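Local coordinates for DUF305 domain-containing protein (Deinococcus radiodurans R1, PDB 3BT5), which is of unknown function but forms an all-helical DUF305 domain, probably related to the ferritin-like helical bundles, at residues E13-Q22 with W68-I76; R82-E91 with L110-M121. All blocks are in the same frame, centred on the assembly; numbering follows the deposited sequence. Where two conformers were deposited one is given.

Interaction 1: residues E13-Q22 with W68-I76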
loop_
_atom_site.group_PDB
_atom_site.type_symbol
_atom_site.label_atom_id
_atom_site.label_comp_id
_atom_site.label_asym_id
_atom_site.label_seq_id
_atom_site.Cartn_x
_atom_site.Cartn_y
_atom_site.Cartn_z
ATOM N N GLU A 13 2.204 -17.524 5.961
ATOM C CA GLU A 13 0.941 -16.824 5.729
ATOM C C GLU A 13 0.696 -15.749 6.773
ATOM O O GLU A 13 0.240 -14.636 6.456
ATOM C CB GLU A 13 -0.230 -17.816 5.723
ATOM C CG GLU A 13 -0.219 -18.709 4.500
ATOM C CD GLU A 13 -1.223 -19.849 4.573
ATOM O OE1 GLU A 13 -1.487 -20.393 5.668
ATOM O OE2 GLU A 13 -1.740 -20.200 3.500
ATOM N N VAL A 14 0.969 -16.070 8.034
ATOM C CA VAL A 14 0.791 -15.089 9.104
ATOM C C VAL A 14 1.697 -13.872 8.849
ATOM O O VAL A 14 1.245 -12.716 8.906
ATOM C CB VAL A 14 1.092 -15.716 10.473
ATOM C CG1 VAL A 14 1.091 -14.643 11.580
ATOM C CG2 VAL A 14 0.066 -16.813 10.774
ATOM N N GLN A 15 2.970 -14.120 8.549
ATOM C CA GLN A 15 3.873 -12.997 8.328
ATOM C C GLN A 15 3.444 -12.163 7.115
ATOM O O GLN A 15 3.535 -10.925 7.128
ATOM C CB GLN A 15 5.300 -13.495 8.109
ATOM C CG GLN A 15 6.232 -12.339 7.669
ATOM C CD GLN A 15 7.634 -12.797 7.295
ATOM O OE1 GLN A 15 7.873 -13.311 6.205
ATOM N NE2 GLN A 15 8.556 -12.627 8.214
ATOM N N PHE A 16 2.988 -12.831 6.060
ATOM C CA PHE A 16 2.536 -12.129 4.853
ATOM C C PHE A 16 1.415 -11.148 5.201
ATOM O O PHE A 16 1.455 -9.969 4.838
ATOM C CB PHE A 16 2.042 -13.132 3.803
ATOM C CG PHE A 16 1.352 -12.487 2.657
ATOM C CD1 PHE A 16 2.075 -11.728 1.738
ATOM C CD2 PHE A 16 -0.019 -12.597 2.519
ATOM C CE1 PHE A 16 1.413 -11.080 0.695
ATOM C CE2 PHE A 16 -0.688 -11.968 1.486
ATOM C CZ PHE A 16 0.039 -11.216 0.558
ATOM N N VAL A 17 0.407 -11.618 5.928
ATOM C CA VAL A 17 -0.710 -10.749 6.280
ATOM C C VAL A 17 -0.261 -9.644 7.233
ATOM O O VAL A 17 -0.652 -8.473 7.071
ATOM C CB VAL A 17 -1.901 -11.578 6.817
ATOM C CG1 VAL A 17 -3.056 -10.663 7.274
ATOM C CG2 VAL A 17 -2.398 -12.518 5.708
ATOM N N GLN A 18 0.565 -9.980 8.221
ATOM C CA GLN A 18 1.048 -8.945 9.141
ATOM C C GLN A 18 1.802 -7.851 8.375
ATOM O O GLN A 18 1.606 -6.646 8.603
ATOM C CB GLN A 18 1.970 -9.550 10.188
ATOM C CG GLN A 18 1.226 -10.389 11.219
ATOM C CD GLN A 18 2.196 -11.149 12.129
ATOM O OE1 GLN A 18 3.308 -11.513 11.710
ATOM N NE2 GLN A 18 1.766 -11.429 13.359
ATOM N N HIS A 19 2.699 -8.272 7.486
ATOM C CA HIS A 19 3.474 -7.294 6.734
ATOM C C HIS A 19 2.625 -6.497 5.778
ATOM O O HIS A 19 2.817 -5.266 5.639
ATOM C CB HIS A 19 4.563 -7.976 5.947
ATOM C CG HIS A 19 5.738 -8.376 6.778
ATOM N ND1 HIS A 19 6.756 -9.164 6.278
ATOM C CD2 HIS A 19 6.075 -8.083 8.054
ATOM C CE1 HIS A 19 7.667 -9.343 7.221
ATOM N NE2 HIS A 19 7.279 -8.705 8.310
ATOM N N MET A 20 1.677 -7.151 5.101
ATOM C CA MET A 20 0.861 -6.418 4.133
ATOM C C MET A 20 -0.055 -5.418 4.828
ATOM O O MET A 20 -0.364 -4.366 4.278
ATOM C CB MET A 20 0.049 -7.380 3.273
ATOM C CG MET A 20 -0.584 -6.729 2.092
ATOM S SD MET A 20 0.578 -5.960 0.923
ATOM C CE MET A 20 1.440 -7.427 0.347
ATOM N N LEU A 21 -0.479 -5.728 6.056
ATOM C CA LEU A 21 -1.357 -4.799 6.764
ATOM C C LEU A 21 -0.580 -3.504 7.027
ATOM O O LEU A 21 -1.109 -2.400 6.831
ATOM C CB LEU A 21 -1.870 -5.449 8.049
ATOM C CG LEU A 21 -2.776 -4.589 8.933
ATOM C CD1 LEU A 21 -3.991 -4.104 8.186
ATOM C CD2 LEU A 21 -3.197 -5.426 10.149
ATOM N N GLN A 22 0.668 -3.623 7.458
ATOM C CA GLN A 22 1.473 -2.428 7.696
ATOM C C GLN A 22 1.815 -1.719 6.379
ATOM O O GLN A 22 1.879 -0.476 6.296
ATOM C CB GLN A 22 2.775 -2.831 8.394
ATOM C CG GLN A 22 2.605 -3.236 9.835
ATOM C CD GLN A 22 3.954 -3.474 10.490
ATOM O OE1 GLN A 22 4.879 -2.661 10.367
ATOM N NE2 GLN A 22 4.091 -4.600 11.144
ATOM N N TRP A 68 -7.358 -15.816 13.231
ATOM C CA TRP A 68 -6.237 -16.730 13.446
ATOM C C TRP A 68 -5.693 -16.598 14.855
ATOM O O TRP A 68 -4.841 -17.392 15.279
ATOM C CB TRP A 68 -5.103 -16.412 12.463
ATOM C CG TRP A 68 -5.473 -16.633 11.055
ATOM C CD1 TRP A 68 -6.563 -17.308 10.574
ATOM C CD2 TRP A 68 -4.734 -16.184 9.908
ATOM N NE1 TRP A 68 -6.552 -17.305 9.199
ATOM C CE2 TRP A 68 -5.438 -16.620 8.763
ATOM C CE3 TRP A 68 -3.552 -15.445 9.741
ATOM C CZ2 TRP A 68 -5.002 -16.358 7.475
ATOM C CZ3 TRP A 68 -3.118 -15.166 8.440
ATOM C CH2 TRP A 68 -3.838 -15.622 7.325
ATOM N N GLY A 69 -6.172 -15.578 15.572
ATOM C CA GLY A 69 -5.687 -15.282 16.908
ATOM C C GLY A 69 -4.235 -14.885 16.874
ATOM O O GLY A 69 -3.452 -15.292 17.748
ATOM N N GLN A 70 -3.861 -14.111 15.850
ATOM C CA GLN A 70 -2.486 -13.657 15.691
ATOM C C GLN A 70 -2.421 -12.155 15.894
ATOM O O GLN A 70 -3.317 -11.436 15.474
ATOM C CB GLN A 70 -1.987 -13.993 14.287
ATOM C CG GLN A 70 -1.870 -15.481 14.036
ATOM C CD GLN A 70 -0.659 -16.101 14.716
ATOM O OE1 GLN A 70 0.152 -15.409 15.329
ATOM N NE2 GLN A 70 -0.523 -17.407 14.582
ATOM N N PRO A 71 -1.336 -11.676 16.515
ATOM C CA PRO A 71 -1.164 -10.250 16.760
ATOM C C PRO A 71 -0.781 -9.546 15.463
ATOM O O PRO A 71 -0.459 -10.207 14.461
ATOM C CB PRO A 71 0.013 -10.211 17.734
ATOM C CG PRO A 71 0.828 -11.425 17.368
ATOM C CD PRO A 71 -0.199 -12.474 17.010
ATOM N N PRO A 72 -0.803 -8.211 15.477
ATOM C CA PRO A 72 -0.212 -7.465 14.374
ATOM C C PRO A 72 1.280 -7.762 14.355
ATOM O O PRO A 72 1.860 -8.162 15.382
ATOM C CB PRO A 72 -0.457 -5.987 14.735
ATOM C CG PRO A 72 -1.145 -5.962 16.023
ATOM C CD PRO A 72 -1.363 -7.354 16.536
ATOM N N GLY A 73 1.921 -7.586 13.218
ATOM C CA GLY A 73 3.356 -7.787 13.229
ATOM C C GLY A 73 4.116 -6.830 14.150
ATOM O O GLY A 73 3.621 -5.754 14.528
ATOM N N GLU A 74 5.315 -7.237 14.544
ATOM C CA GLU A 74 6.302 -6.278 15.028
ATOM C C GLU A 74 6.524 -5.260 13.905
ATOM O O GLU A 74 6.392 -5.595 12.727
ATOM C CB GLU A 74 7.609 -7.005 15.323
ATOM C CG GLU A 74 7.403 -8.480 15.700
ATOM C CD GLU A 74 7.257 -9.385 14.481
ATOM O OE1 GLU A 74 6.212 -10.059 14.351
ATOM O OE2 GLU A 74 8.189 -9.418 13.649
ATOM N N PRO A 75 6.853 -4.007 14.256
ATOM C CA PRO A 75 7.104 -3.036 13.191
ATOM C C PRO A 75 8.192 -3.505 12.202
ATOM O O PRO A 75 9.169 -4.181 12.576
ATOM C CB PRO A 75 7.555 -1.783 13.956
ATOM C CG PRO A 75 6.985 -1.950 15.337
ATOM C CD PRO A 75 6.994 -3.422 15.604
ATOM N N ILE A 76 8.005 -3.175 10.929
ATOM C CA ILE A 76 9.045 -3.408 9.913
ATOM C C ILE A 76 10.212 -2.415 10.121
ATOM O O ILE A 76 9.962 -1.248 10.441
ATOM C CB ILE A 76 8.435 -3.255 8.531
ATOM C CG1 ILE A 76 7.295 -4.293 8.356
ATOM C CG2 ILE A 76 9.531 -3.383 7.464
ATOM C CD1 ILE A 76 6.365 -3.954 7.199
HETATM O O HOH W 1 0.718 -5.972 11.125
HETATM O O HOH W 2 5.606 -10.183 11.022
#
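The connection after helix 41-68 runs alongside helix 11-37 of the DUF305 helical bundle, and Q18 and Q22, one turn apart, grip it by its backbone. The Q18 amide lies flat toward its partner: NE2 donates to P71 O at 2.8 Å, nearly straight at 163°, although the donor stands above the carbonyl plane rather than on a lone pair. Q22 uses both ends of its amide. Its NE2 reaches E74 O at 3.0 Å, again from above the carbonyl plane, while its OE1 takes I76 N in the carbonyl plane, on a lone pair, at 3.2 Å. In both glutamines CG lies anti to the carbonyl carbon (chi1 -72°) and the chain runs out extended, which carries the amide to the passing backbone. The proline-rich connection, with no helix or strand of its own, is thereby tied to helix 11-37 on its way from helix 41-68 to helix 78-83. A CB on G73 would come tight against both Q18 CB and Q22 NE2, and a water joins G73 N to Q18 O. G69, with positive phi, makes a Schellman motif at the close of the preceding helix. The W68 indole packs obliquely on V17, whose CG2 sits 3.8 Å from W68 CH2, and E13 O lies at its edge; its NE1 bonds to E133. Both V14 methyls press against one side of the bent Q70 side chain, across it, with CG1 3.9 Å from Q70 CD. At the other end I76 CG1 approaches H19 CD2 at 4.0 Å, at a slant to the ring.

Interaction 2: residues R82-E91 with L110-M121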
loop_
_atom_site.group_PDB
_atom_site.type_symbol
_atom_site.label_atom_id
_atom_site.label_comp_id
_atom_site.label_asym_id
_atom_site.label_seq_id
_atom_site.Cartn_x
_atom_site.Cartn_y
_atom_site.Cartn_z
ATOM N N ARG A 82 12.134 -0.193 3.166
ATOM C CA ARG A 82 12.602 0.325 1.877
ATOM C C ARG A 82 12.603 -0.774 0.814
ATOM O O ARG A 82 12.193 -0.543 -0.332
ATOM C CB ARG A 82 13.998 0.922 2.003
ATOM C CG ARG A 82 14.553 1.463 0.687
ATOM C CD ARG A 82 15.689 2.441 0.930
ATOM N NE ARG A 82 16.693 2.373 -0.128
ATOM C CZ ARG A 82 16.588 2.960 -1.316
ATOM N NH1 ARG A 82 15.518 3.682 -1.624
ATOM N NH2 ARG A 82 17.565 2.816 -2.202
ATOM N N MET A 83 13.056 -1.972 1.167
ATOM C CA MET A 83 13.024 -3.073 0.198
ATOM C C MET A 83 11.620 -3.441 -0.234
ATOM O O MET A 83 11.399 -3.849 -1.376
ATOM C CB MET A 83 13.699 -4.295 0.776
ATOM C CG MET A 83 15.139 -4.059 0.906
ATOM S SD MET A 83 15.970 -5.484 1.483
ATOM C CE MET A 83 17.645 -4.852 1.479
ATOM N N MET A 84 10.679 -3.332 0.693
ATOM C CA MET A 84 9.290 -3.549 0.390
ATOM C C MET A 84 8.689 -2.445 -0.471
ATOM O O MET A 84 7.520 -2.547 -0.831
ATOM C CB MET A 84 8.469 -3.704 1.670
ATOM C CG MET A 84 8.837 -4.915 2.531
ATOM S SD MET A 84 7.893 -4.780 4.052
ATOM C CE MET A 84 8.383 -6.240 4.948
ATOM N N GLY A 85 9.472 -1.436 -0.844
ATOM C CA GLY A 85 8.944 -0.325 -1.641
ATOM C C GLY A 85 8.240 0.737 -0.824
ATOM O O GLY A 85 7.695 1.685 -1.420
ATOM N N MET A 86 8.229 0.587 0.512
ATOM C CA MET A 86 7.648 1.630 1.363
ATOM C C MET A 86 8.477 2.913 1.317
ATOM O O MET A 86 9.681 2.872 1.083
ATOM C CB MET A 86 7.488 1.142 2.786
ATOM C CG MET A 86 6.530 -0.042 2.845
ATOM S SD MET A 86 6.364 -0.813 4.453
ATOM C CE MET A 86 5.465 0.461 5.287
ATOM N N ALA A 87 7.820 4.059 1.495
ATOM C CA ALA A 87 8.507 5.337 1.527
ATOM C C ALA A 87 9.258 5.499 2.840
ATOM O O ALA A 87 8.785 5.045 3.895
ATOM C CB ALA A 87 7.475 6.461 1.372
ATOM N N SER A 88 10.416 6.177 2.794
ATOM C CA SER A 88 11.124 6.420 4.028
ATOM C C SER A 88 10.407 7.519 4.826
ATOM O O SER A 88 9.557 8.273 4.325
ATOM C CB SER A 88 12.555 6.839 3.728
ATOM O OG SER A 88 12.535 8.138 3.156
ATOM N N GLU A 89 10.822 7.651 6.071
ATOM C CA GLU A 89 10.391 8.739 6.905
ATOM C C GLU A 89 10.532 10.112 6.207
ATOM O O GLU A 89 9.597 10.934 6.183
ATOM C CB GLU A 89 11.217 8.654 8.203
ATOM C CG GLU A 89 10.917 9.660 9.260
ATOM C CD GLU A 89 11.562 9.265 10.599
ATOM O OE1 GLU A 89 10.853 8.756 11.490
ATOM O OE2 GLU A 89 12.787 9.409 10.727
ATOM N N ALA A 90 11.712 10.364 5.648
ATOM C CA ALA A 90 11.964 11.600 4.918
ATOM C C ALA A 90 11.054 11.737 3.699
ATOM O O ALA A 90 10.515 12.840 3.431
ATOM C CB ALA A 90 13.406 11.687 4.499
ATOM N N GLU A 91 10.881 10.646 2.952
ATOM C CA GLU A 91 10.073 10.727 1.735
ATOM C C GLU A 91 8.633 11.071 2.064
ATOM O O GLU A 91 7.984 11.852 1.352
ATOM C CB GLU A 91 10.170 9.408 0.958
ATOM C CG GLU A 91 11.506 9.263 0.238
ATOM C CD GLU A 91 11.708 7.902 -0.381
ATOM O OE1 GLU A 91 11.196 6.901 0.163
ATOM O OE2 GLU A 91 12.418 7.820 -1.406
ATOM N N LEU A 110 6.111 7.725 -5.302
ATOM C CA LEU A 110 6.208 6.918 -4.103
ATOM C C LEU A 110 5.119 5.876 -4.069
ATOM O O LEU A 110 5.371 4.741 -3.677
ATOM C CB LEU A 110 6.121 7.795 -2.838
ATOM C CG LEU A 110 7.310 8.752 -2.626
ATOM C CD1 LEU A 110 6.992 9.680 -1.472
ATOM C CD2 LEU A 110 8.611 7.954 -2.354
ATOM N N MET A 111 3.900 6.244 -4.457
ATOM C CA MET A 111 2.826 5.258 -4.396
ATOM C C MET A 111 3.008 4.177 -5.457
ATOM O O MET A 111 2.692 3.018 -5.207
ATOM C CB MET A 111 1.458 5.929 -4.535
ATOM C CG MET A 111 0.292 4.982 -4.225
ATOM S SD MET A 111 0.068 4.631 -2.443
ATOM C CE MET A 111 -0.644 6.192 -1.922
ATOM N N ILE A 112 3.525 4.536 -6.631
ATOM C CA ILE A 112 3.842 3.503 -7.612
ATOM C C ILE A 112 4.870 2.510 -7.075
ATOM O O ILE A 112 4.678 1.302 -7.186
ATOM C CB ILE A 112 4.323 4.111 -8.962
ATOM C CG1 ILE A 112 3.157 4.804 -9.681
ATOM C CG2 ILE A 112 4.999 3.034 -9.841
ATOM C CD1 ILE A 112 3.641 5.787 -10.777
ATOM N N ARG A 113 5.954 3.005 -6.480
ATOM C CA ARG A 113 6.984 2.100 -5.989
ATOM C C ARG A 113 6.429 1.236 -4.857
ATOM O O ARG A 113 6.721 0.030 -4.762
ATOM C CB ARG A 113 8.219 2.903 -5.542
ATOM C CG ARG A 113 9.455 2.042 -5.237
ATOM C CD ARG A 113 10.583 2.890 -4.655
ATOM N NE ARG A 113 10.185 3.483 -3.386
ATOM C CZ ARG A 113 10.746 4.543 -2.808
ATOM N NH1 ARG A 113 11.729 5.228 -3.385
ATOM N NH2 ARG A 113 10.300 4.937 -1.662
ATOM N N HIS A 114 5.625 1.855 -4.010
ATOM C CA HIS A 114 4.942 1.173 -2.932
ATOM C C HIS A 114 4.099 0.010 -3.471
ATOM O O HIS A 114 4.197 -1.139 -2.994
ATOM C CB HIS A 114 4.102 2.216 -2.204
ATOM C CG HIS A 114 3.111 1.680 -1.241
ATOM N ND1 HIS A 114 1.901 1.158 -1.638
ATOM C CD2 HIS A 114 3.137 1.606 0.118
ATOM C CE1 HIS A 114 1.220 0.781 -0.570
ATOM N NE2 HIS A 114 1.948 1.046 0.508
ATOM N N HIS A 115 3.295 0.280 -4.495
ATOM C CA HIS A 115 2.445 -0.755 -5.053
ATOM C C HIS A 115 3.261 -1.844 -5.768
ATOM O O HIS A 115 2.899 -3.014 -5.725
ATOM C CB HIS A 115 1.476 -0.115 -6.060
ATOM C CG HIS A 115 0.264 0.519 -5.435
ATOM N ND1 HIS A 115 0.255 1.022 -4.142
ATOM C CD2 HIS A 115 -0.987 0.701 -5.923
ATOM C CE1 HIS A 115 -0.963 1.470 -3.863
ATOM N NE2 HIS A 115 -1.733 1.305 -4.938
ATOM N N GLN A 116 4.348 -1.468 -6.426
ATOM C CA GLN A 116 5.232 -2.466 -7.028
ATOM C C GLN A 116 5.781 -3.392 -5.956
ATOM O O GLN A 116 5.899 -4.589 -6.184
ATOM C CB GLN A 116 6.361 -1.798 -7.832
ATOM C CG GLN A 116 5.822 -1.071 -9.058
ATOM C CD GLN A 116 6.843 -0.178 -9.723
ATOM O OE1 GLN A 116 7.727 0.356 -9.064
ATOM N NE2 GLN A 116 6.691 0.032 -11.033
ATOM N N GLY A 117 6.136 -2.855 -4.795
ATOM C CA GLY A 117 6.630 -3.723 -3.719
ATOM C C GLY A 117 5.537 -4.651 -3.216
ATOM O O GLY A 117 5.795 -5.837 -2.964
ATOM N N ALA A 118 4.310 -4.142 -3.095
ATOM C CA ALA A 118 3.178 -4.989 -2.670
ATOM C C ALA A 118 2.997 -6.143 -3.663
ATOM O O ALA A 118 2.824 -7.300 -3.259
ATOM C CB ALA A 118 1.876 -4.176 -2.521
ATOM N N VAL A 119 3.035 -5.845 -4.958
ATOM C CA VAL A 119 2.858 -6.925 -5.936
ATOM C C VAL A 119 3.970 -7.968 -5.773
ATOM O O VAL A 119 3.729 -9.187 -5.796
ATOM C CB VAL A 119 2.821 -6.355 -7.370
ATOM C CG1 VAL A 119 2.860 -7.489 -8.417
ATOM C CG2 VAL A 119 1.551 -5.541 -7.545
ATOM N N ALA A 120 5.194 -7.503 -5.601
ATOM C CA ALA A 120 6.344 -8.397 -5.493
ATOM C C ALA A 120 6.310 -9.274 -4.223
ATOM O O ALA A 120 6.825 -10.396 -4.207
ATOM C CB ALA A 120 7.626 -7.583 -5.568
ATOM N N MET A 121 5.712 -8.763 -3.147
ATOM C CA MET A 121 5.502 -9.519 -1.903
ATOM C C MET A 121 4.404 -10.564 -2.081
ATOM O O MET A 121 4.382 -11.604 -1.412
ATOM C CB MET A 121 5.101 -8.553 -0.769
ATOM C CG MET A 121 6.195 -7.535 -0.413
ATOM S SD MET A 121 5.746 -6.131 0.630
ATOM C CE MET A 121 5.217 -6.921 2.159
HETATM O O HOH W 3 7.624 4.399 -1.919
#
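The R113 guanidinium meets its partners at its edge: G85 O, A87 CA and the E91 carboxylate all lie near its plane. NH2 donates to E91 OE1 at 2.8 Å on the syn side, in a salt bridge whose second bond, NH1 to OE2, is weak at 3.3 Å. The two flat groups are 29° apart, and OE1 stays within 5° of the guanidinium plane. R113 runs out with CG opposite its backbone N (chi1 -170°) and then bends at chi3, which turns the guanidinium edge toward E91 and G85 O. At the edge of the H114 ring lies H115 ND1, hydrogen-bonded to H114 ND1; H114 NE2 bonds to H23 O on helix 11-37 and H115 NE2 to E148 on helix 132-158.

E91 also completes a capping box at the start of helix 89-97: S88 N donates to E91 OE1 at 2.8 Å, while E91 N bonds S88 OG. OE1 accepts two hydrogen bonds, at its syn and anti sides, which should limit rotation of the carboxylate. With E91 cut back to an alanine, R113 would probably lose its countercharge and S88 N its capping acceptor. L110 CD2 packs beneath the carboxylate, 3.7 Å from E91 CD.

Between helices 78-83 and 89-97 the chain turns at G85, which closes a Schellman motif, and lies against helix 100-122. M84 O accepts a CA-H...O contact from G117 CA at 3.2 Å, and G85 O one from H114 CA; a CB on G85 would run into R113 O, and one on G117 into M84 O. A water further joins G85 O to L110 O. Farther along, M121 SD rests 3.8 Å from M84 CB, the two side chains crossing at about a right angle.

The two contacts show how one helical bundle secures the chain between its helices in different ways. Interaction 1 lies farther from the chain centre and holds a largely exposed, proline-rich connection to helix 11-37 through neutral amides and backbone groups. Interaction 2 is nearer the centre and more buried; it joins the turn between two short helices to helix 100-122 by a salt bridge whose glutamate also closes a capping box, and by close glycine contacts. Their centres are about 17 Å apart, yet they touch: M84 SD lies 3.6 Å from I76 CD1 and its CE packs against H19, while F16 reaches M121. Helix 11-37, a partner in interaction 1, also borders interaction 2 through H23.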